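Local structure of putative chorismate mutase (2GBB) at residues Y16-E26 against E85-V96. The protein catalyses the Claisen rearrangement of chorismate to prephenate as a secreted, all-helical chorismate mutase. Numbering follows the deposited sequence.
Sequences YMKDVAGYKAE and EPGWQPKPLDDV. With SO4 (sulfate ion), chain F.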
ATOM      1  N   TYR A  16     -11.024  11.745   2.016  1.00 26.44           N
ATOM      2  CA  TYR A  16     -10.269  11.970   3.250  1.00 25.84           C
ATOM      3  C   TYR A  16      -9.161  10.961   3.526  1.00 24.10           C
ATOM      4  O   TYR A  16      -8.428  11.102   4.475  1.00 22.69           O
ATOM      5  CB  TYR A  16     -11.227  11.986   4.458  1.00 26.66           C
ATOM      6  CG  TYR A  16     -12.037  13.245   4.438  1.00 29.59           C
ATOM      7  CD1 TYR A  16     -11.424  14.472   4.716  1.00 34.21           C
ATOM      8  CD2 TYR A  16     -13.386  13.241   4.067  1.00 30.89           C
ATOM      9  CE1 TYR A  16     -12.132  15.685   4.625  1.00 32.82           C
ATOM     10  CE2 TYR A  16     -14.118  14.462   4.005  1.00 32.24           C
ATOM     11  CZ  TYR A  16     -13.471  15.665   4.271  1.00 31.55           C
ATOM     12  OH  TYR A  16     -14.156  16.886   4.188  1.00 32.43           O
HETATM   13  N   MSE A  17      -9.053   9.926   2.721  1.00 23.77           N
HETATM   14  CA  MSE A  17      -8.200   8.802   3.093  1.00 22.52           C
HETATM   15  C   MSE A  17      -6.724   9.051   2.812  1.00 23.19           C
HETATM   16  O   MSE A  17      -5.837   8.437   3.433  1.00 20.94           O
HETATM   17  CB  MSE A  17      -8.696   7.543   2.404  1.00 23.69           C
HETATM   18  CG  MSE A  17     -10.106   7.161   2.864  1.00 20.77           C
HETATM   19 SE   MSE A  17     -10.226   7.024   4.804  0.60 21.22          SE
HETATM   20  CE  MSE A  17     -12.101   6.846   4.849  1.00 21.36           C
ATOM     21  N   LYS A  18      -6.462   9.988   1.904  1.00 22.98           N
ATOM     22  CA  LYS A  18      -5.096  10.471   1.722  1.00 24.43           C
ATOM     23  C   LYS A  18      -4.611  11.093   3.027  1.00 23.98           C
ATOM     24  O   LYS A  18      -3.498  10.802   3.437  1.00 23.97           O
ATOM     25  CB  LYS A  18      -4.940  11.434   0.533  1.00 24.07           C
ATOM     26  CG  LYS A  18      -3.452  11.843   0.299  1.00 26.52           C
ATOM     27  CD  LYS A  18      -3.352  13.038  -0.627  1.00 29.64           C
ATOM     28  CE  LYS A  18      -1.892  13.377  -1.011  1.00 30.69           C
ATOM     29  NZ  LYS A  18      -1.965  14.391  -2.140  1.00 30.10           N
ATOM     30  N   ASP A  19      -5.439  11.899   3.702  1.00 23.94           N
ATOM     31  CA  ASP A  19      -5.016  12.448   5.003  1.00 24.12           C
ATOM     32  C   ASP A  19      -4.767  11.382   6.051  1.00 23.76           C
ATOM     33  O   ASP A  19      -3.841  11.548   6.865  1.00 23.61           O
ATOM     34  CB  ASP A  19      -6.054  13.387   5.578  1.00 24.98           C
ATOM     35  CG  ASP A  19      -6.074  14.731   4.844  1.00 28.36           C
ATOM     36  OD1 ASP A  19      -5.123  15.497   4.985  1.00 30.21           O
ATOM     37  OD2 ASP A  19      -7.011  14.972   4.093  1.00 29.80           O
ATOM     38  N   VAL A  20      -5.605  10.334   6.064  1.00 22.10           N
ATOM     39  CA  VAL A  20      -5.442   9.256   7.058  1.00 21.41           C
ATOM     40  C   VAL A  20      -4.138   8.531   6.776  1.00 21.60           C
ATOM     41  O   VAL A  20      -3.364   8.293   7.677  1.00 22.34           O
ATOM     42  CB  VAL A  20      -6.653   8.269   7.070  1.00 22.47           C
ATOM     43  CG1 VAL A  20      -6.439   7.133   8.110  1.00 19.89           C
ATOM     44  CG2 VAL A  20      -8.011   9.012   7.348  1.00 20.94           C
ATOM     45  N   ALA A  21      -3.866   8.248   5.489  1.00 21.97           N
ATOM     46  CA  ALA A  21      -2.627   7.610   5.044  1.00 21.69           C
ATOM     47  C   ALA A  21      -1.433   8.447   5.464  1.00 21.83           C
ATOM     48  O   ALA A  21      -0.411   7.893   5.911  1.00 22.08           O
ATOM     49  CB  ALA A  21      -2.623   7.449   3.500  1.00 19.61           C
ATOM     50  N   GLY A  22      -1.541   9.769   5.280  1.00 22.87           N
ATOM     51  CA  GLY A  22      -0.434  10.688   5.643  1.00 23.09           C
ATOM     52  C   GLY A  22      -0.179  10.714   7.133  1.00 23.23           C
ATOM     53  O   GLY A  22       0.980  10.724   7.557  1.00 24.47           O
ATOM     54  N   TYR A  23      -1.246  10.766   7.937  1.00 22.18           N
ATOM     55  CA  TYR A  23      -1.174  10.647   9.421  1.00 20.55           C
ATOM     56  C   TYR A  23      -0.437   9.352   9.832  1.00 20.13           C
ATOM     57  O   TYR A  23       0.495   9.333  10.685  1.00 18.99           O
ATOM     58  CB  TYR A  23      -2.626  10.684   9.992  1.00 21.41           C
ATOM     59  CG  TYR A  23      -2.733  10.022  11.350  1.00 21.45           C
ATOM     60  CD1 TYR A  23      -2.323  10.700  12.492  1.00 23.94           C
ATOM     61  CD2 TYR A  23      -3.176   8.683  11.479  1.00 21.35           C
ATOM     62  CE1 TYR A  23      -2.352  10.109  13.733  1.00 19.51           C
ATOM     63  CE2 TYR A  23      -3.195   8.056  12.734  1.00 21.86           C
ATOM     64  CZ  TYR A  23      -2.808   8.807  13.858  1.00 22.57           C
ATOM     65  OH  TYR A  23      -2.783   8.271  15.120  1.00 22.85           O
ATOM     66  N   LYS A  24      -0.814   8.243   9.192  1.00 19.88           N
ATOM     67  CA  LYS A  24      -0.211   6.957   9.507  1.00 20.17           C
ATOM     68  C   LYS A  24       1.276   6.887   9.109  1.00 21.47           C
ATOM     69  O   LYS A  24       2.121   6.420   9.865  1.00 21.70           O
ATOM     70  CB  LYS A  24      -1.055   5.839   8.864  1.00 21.07           C
ATOM     71  CG  LYS A  24      -2.380   5.614   9.657  1.00 19.26           C
ATOM     72  CD  LYS A  24      -3.324   4.604   8.926  1.00 20.99           C
ATOM     73  CE  LYS A  24      -4.652   4.388   9.677  1.00 19.15           C
ATOM     74  NZ  LYS A  24      -5.442   3.365   8.784  1.00 15.71           N
ATOM     75  N   ALA A  25       1.603   7.354   7.908  1.00 23.17           N
ATOM     76  CA  ALA A  25       2.991   7.317   7.417  1.00 24.33           C
ATOM     77  C   ALA A  25       3.899   8.126   8.314  1.00 24.87           C
ATOM     78  O   ALA A  25       4.956   7.648   8.692  1.00 25.37           O
ATOM     79  CB  ALA A  25       3.073   7.837   5.928  1.00 22.87           C
ATOM     80  N   GLU A  26       3.459   9.336   8.666  1.00 26.73           N
ATOM     81  CA  GLU A  26       4.149  10.280   9.584  1.00 29.06           C
ATOM     82  C   GLU A  26       4.507   9.587  10.894  1.00 28.22           C
ATOM     83  O   GLU A  26       5.546   9.831  11.530  1.00 27.68           O
ATOM     84  CB  GLU A  26       3.110  11.351   9.937  1.00 30.99           C
ATOM     85  CG  GLU A  26       3.519  12.754  10.233  1.00 34.55           C
ATOM     86  CD  GLU A  26       2.317  13.726  10.040  1.00 35.71           C
ATOM     87  OE1 GLU A  26       2.544  14.787   9.380  1.00 43.18           O
ATOM     88  OE2 GLU A  26       1.145  13.449  10.551  1.00 42.14           O
ATOM     89  N   GLU A  85       5.997  13.827  -1.711  1.00 43.63           N
ATOM     90  CA  GLU A  85       5.072  14.992  -1.457  1.00 44.88           C
ATOM     91  C   GLU A  85       5.363  15.949  -0.254  1.00 45.92           C
ATOM     92  O   GLU A  85       4.483  16.159   0.591  1.00 45.51           O
ATOM     93  CB  GLU A  85       3.636  14.484  -1.314  1.00 44.46           C
ATOM     94  CG  GLU A  85       2.951  14.288  -2.607  1.00 45.13           C
ATOM     95  CD  GLU A  85       1.469  14.006  -2.449  1.00 47.16           C
ATOM     96  OE1 GLU A  85       0.680  14.984  -2.427  1.00 47.39           O
ATOM     97  OE2 GLU A  85       1.100  12.803  -2.375  1.00 44.71           O
ATOM     98  N   PRO A  86       6.574  16.556  -0.183  1.00 47.21           N
ATOM     99  CA  PRO A  86       6.879  17.387   0.997  1.00 48.01           C
ATOM    100  C   PRO A  86       6.037  18.676   0.965  1.00 47.87           C
ATOM    101  O   PRO A  86       5.655  19.139  -0.108  1.00 48.29           O
ATOM    102  CB  PRO A  86       8.385  17.713   0.835  1.00 48.13           C
ATOM    103  CG  PRO A  86       8.889  16.799  -0.237  1.00 48.71           C
ATOM    104  CD  PRO A  86       7.690  16.569  -1.142  1.00 47.47           C
ATOM    105  N   GLY A  87       5.706  19.240   2.116  1.00 47.82           N
ATOM    106  CA  GLY A  87       4.732  20.365   2.079  1.00 47.59           C
ATOM    107  C   GLY A  87       3.356  20.126   1.419  1.00 46.23           C
ATOM    108  O   GLY A  87       2.650  21.096   1.101  1.00 46.32           O
ATOM    109  N   TRP A  88       2.985  18.857   1.158  1.00 44.08           N
ATOM    110  CA  TRP A  88       1.590  18.454   1.376  1.00 41.26           C
ATOM    111  C   TRP A  88       1.625  17.905   2.778  1.00 40.44           C
ATOM    112  O   TRP A  88       2.470  17.087   3.104  1.00 40.73           O
ATOM    113  CB  TRP A  88       1.058  17.367   0.435  1.00 39.98           C
ATOM    114  CG  TRP A  88      -0.298  16.815   0.930  1.00 37.56           C
ATOM    115  CD1 TRP A  88      -1.518  17.367   0.711  1.00 37.48           C
ATOM    116  CD2 TRP A  88      -0.536  15.640   1.742  1.00 35.97           C
ATOM    117  NE1 TRP A  88      -2.507  16.618   1.318  1.00 38.21           N
ATOM    118  CE2 TRP A  88      -1.930  15.556   1.961  1.00 35.64           C
ATOM    119  CE3 TRP A  88       0.296  14.662   2.312  1.00 34.27           C
ATOM    120  CZ2 TRP A  88      -2.521  14.519   2.704  1.00 35.51           C
ATOM    121  CZ3 TRP A  88      -0.297  13.624   3.055  1.00 37.21           C
ATOM    122  CH2 TRP A  88      -1.690  13.571   3.250  1.00 34.56           C
ATOM    123  N   GLN A  89       0.723  18.370   3.621  1.00 39.73           N
ATOM    124  CA  GLN A  89       0.671  17.909   4.995  1.00 38.30           C
ATOM    125  C   GLN A  89      -0.741  17.399   5.330  1.00 36.57           C
ATOM    126  O   GLN A  89      -1.737  17.970   4.901  1.00 36.68           O
ATOM    127  CB  GLN A  89       1.053  19.074   5.921  0.50 38.51           C
ATOM    128  CG  GLN A  89       0.107  19.338   7.129  0.50 38.88           C
ATOM    129  CD  GLN A  89       0.749  19.076   8.490  0.50 40.21           C
ATOM    130  OE1 GLN A  89       1.613  19.836   8.944  0.50 39.86           O
ATOM    131  NE2 GLN A  89       0.309  18.013   9.156  0.50 38.30           N
ATOM    132  N   PRO A  90      -0.828  16.255   6.021  1.00 34.91           N
ATOM    133  CA  PRO A  90      -2.138  15.767   6.406  1.00 33.67           C
ATOM    134  C   PRO A  90      -2.828  16.683   7.430  1.00 31.59           C
ATOM    135  O   PRO A  90      -2.176  17.285   8.272  1.00 30.44           O
ATOM    136  CB  PRO A  90      -1.837  14.392   7.000  1.00 34.27           C
ATOM    137  CG  PRO A  90      -0.422  14.430   7.384  1.00 34.39           C
ATOM    138  CD  PRO A  90       0.248  15.340   6.418  1.00 34.91           C
ATOM    139  N   LYS A  91      -4.134  16.799   7.321  1.00 30.01           N
ATOM    140  CA  LYS A  91      -4.943  17.485   8.328  1.00 30.07           C
ATOM    141  C   LYS A  91      -4.911  16.753   9.685  1.00 28.74           C
ATOM    142  O   LYS A  91      -4.607  15.564   9.729  1.00 28.83           O
ATOM    143  CB  LYS A  91      -6.380  17.638   7.788  1.00 29.65           C
ATOM    144  CG  LYS A  91      -6.465  18.740   6.701  1.00 33.30           C
ATOM    145  CD  LYS A  91      -7.855  18.784   6.038  1.00 33.08           C
ATOM    146  CE  LYS A  91      -7.793  19.433   4.625  1.00 37.91           C
ATOM    147  NZ  LYS A  91      -9.164  19.374   3.953  1.00 40.17           N
ATOM    148  N   PRO A  92      -5.193  17.463  10.812  1.00 28.56           N
ATOM    149  CA  PRO A  92      -5.190  16.784  12.122  1.00 26.49           C
ATOM    150  C   PRO A  92      -6.193  15.619  12.143  1.00 25.73           C
ATOM    151  O   PRO A  92      -7.345  15.773  11.711  1.00 24.41           O
ATOM    152  CB  PRO A  92      -5.687  17.881  13.076  1.00 27.18           C
ATOM    153  CG  PRO A  92      -5.345  19.123  12.450  1.00 27.55           C
ATOM    154  CD  PRO A  92      -5.564  18.885  10.962  1.00 28.18           C
ATOM    155  N   LEU A  93      -5.761  14.467  12.663  1.00 25.26           N
ATOM    156  CA  LEU A  93      -6.555  13.244  12.596  1.00 25.33           C
ATOM    157  C   LEU A  93      -7.965  13.435  13.086  1.00 25.13           C
ATOM    158  O   LEU A  93      -8.924  12.947  12.474  1.00 23.53           O
ATOM    159  CB  LEU A  93      -5.935  12.160  13.474  1.00 25.85           C
ATOM    160  CG  LEU A  93      -6.010  10.651  13.217  1.00 28.43           C
ATOM    161  CD1 LEU A  93      -6.161   9.879  14.520  1.00 26.95           C
ATOM    162  CD2 LEU A  93      -6.980  10.182  12.177  1.00 29.05           C
ATOM    163  N   ASP A  94      -8.093  14.075  14.236  1.00 25.12           N
ATOM    164  CA  ASP A  94      -9.412  14.125  14.879  1.00 27.63           C
ATOM    165  C   ASP A  94     -10.390  14.875  13.988  1.00 26.60           C
ATOM    166  O   ASP A  94     -11.562  14.513  13.888  1.00 26.54           O
ATOM    167  CB  ASP A  94      -9.308  14.820  16.230  1.00 27.40           C
ATOM    168  CG  ASP A  94     -10.530  14.588  17.095  1.00 33.33           C
ATOM    169  OD1 ASP A  94     -10.585  13.526  17.796  1.00 34.03           O
ATOM    170  OD2 ASP A  94     -11.408  15.508  17.113  1.00 35.10           O
ATOM    171  N   ASP A  95      -9.914  15.933  13.351  1.00 26.33           N
ATOM    172  CA  ASP A  95     -10.741  16.653  12.384  1.00 27.42           C
ATOM    173  C   ASP A  95     -11.133  15.768  11.152  1.00 27.07           C
ATOM    174  O   ASP A  95     -12.253  15.840  10.623  1.00 27.08           O
ATOM    175  CB  ASP A  95      -9.964  17.853  11.834  1.00 28.68           C
ATOM    176  CG  ASP A  95      -9.616  18.895  12.899  1.00 32.22           C
ATOM    177  OD1 ASP A  95      -9.938  18.682  14.091  1.00 33.55           O
ATOM    178  OD2 ASP A  95      -9.005  19.918  12.500  1.00 33.61           O
ATOM    179  N   VAL A  96     -10.180  15.000  10.655  1.00 26.10           N
ATOM    180  CA  VAL A  96     -10.424  14.142   9.484  1.00 25.48           C
ATOM    181  C   VAL A  96     -11.486  13.075   9.814  1.00 25.71           C
ATOM    182  O   VAL A  96     -12.441  12.830   9.046  1.00 24.71           O
ATOM    183  CB  VAL A  96      -9.077  13.502   9.033  1.00 25.53           C
ATOM    184  CG1 VAL A  96      -9.306  12.427   7.973  1.00 23.59           C
ATOM    185  CG2 VAL A  96      -8.164  14.579   8.499  1.00 23.55           C
TER
HETATM  186  S   SO4 F 200      -3.311  13.433  -5.263  0.50 49.32           S
HETATM  187  O1  SO4 F 200      -2.910  12.416  -4.312  0.50 46.22           O
HETATM  188  O2  SO4 F 200      -3.735  14.612  -4.523  0.50 48.24           O
HETATM  189  O3  SO4 F 200      -2.176  13.760  -6.126  0.50 48.27           O
HETATM  190  O4  SO4 F 200      -4.400  12.949  -6.103  0.50 48.61           O
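Helix 17-26 is crossed on one flank by the connection 85-92, which comes closest where the CA atoms of Asp19 and Pro90 stand 4.6 Å apart, and then by the first turn of helix 93-117. With CG anti to the backbone N (chi1 -176°), the extended chain of Lys18 carries CE and NZ out over one face of the Trp88 indole. Lys18 CE makes a CH-pi contact 3.8 Å from the centroid of the six-membered ring of Trp88, and NZ a cation-pi contact with the five-membered ring. Lys18 NZ also lies 2.7 Å from Glu85 OE1 in a salt bridge that uses that oxygen's syn lone pair, and donates to two oxygens of a sulfate, probably from the crystallisation liquor. The far edge of the indole abuts Gly22, its CZ3 3.9 Å from Gly22 CA. Asp19 fastens the connection in the middle: Lys91 N donates to OD1 (2.9 Å), nearly straight at 169° but from above the carboxylate plane. Farther along, Leu93 sets CG over the centre of one face of the Tyr23 ring in a CH-pi contact, 3.5 Å from the centroid, while Val96 CG1 packs on Val20 CG2 (3.7 Å). In this all-helical type II chorismate mutase fold, the connection from helix 55-82 to helix 93-117 thus runs along the helix carrying Lys24, a likely substrate ligand; Met17 ties that helix to both, touching Ala69 and Ile100.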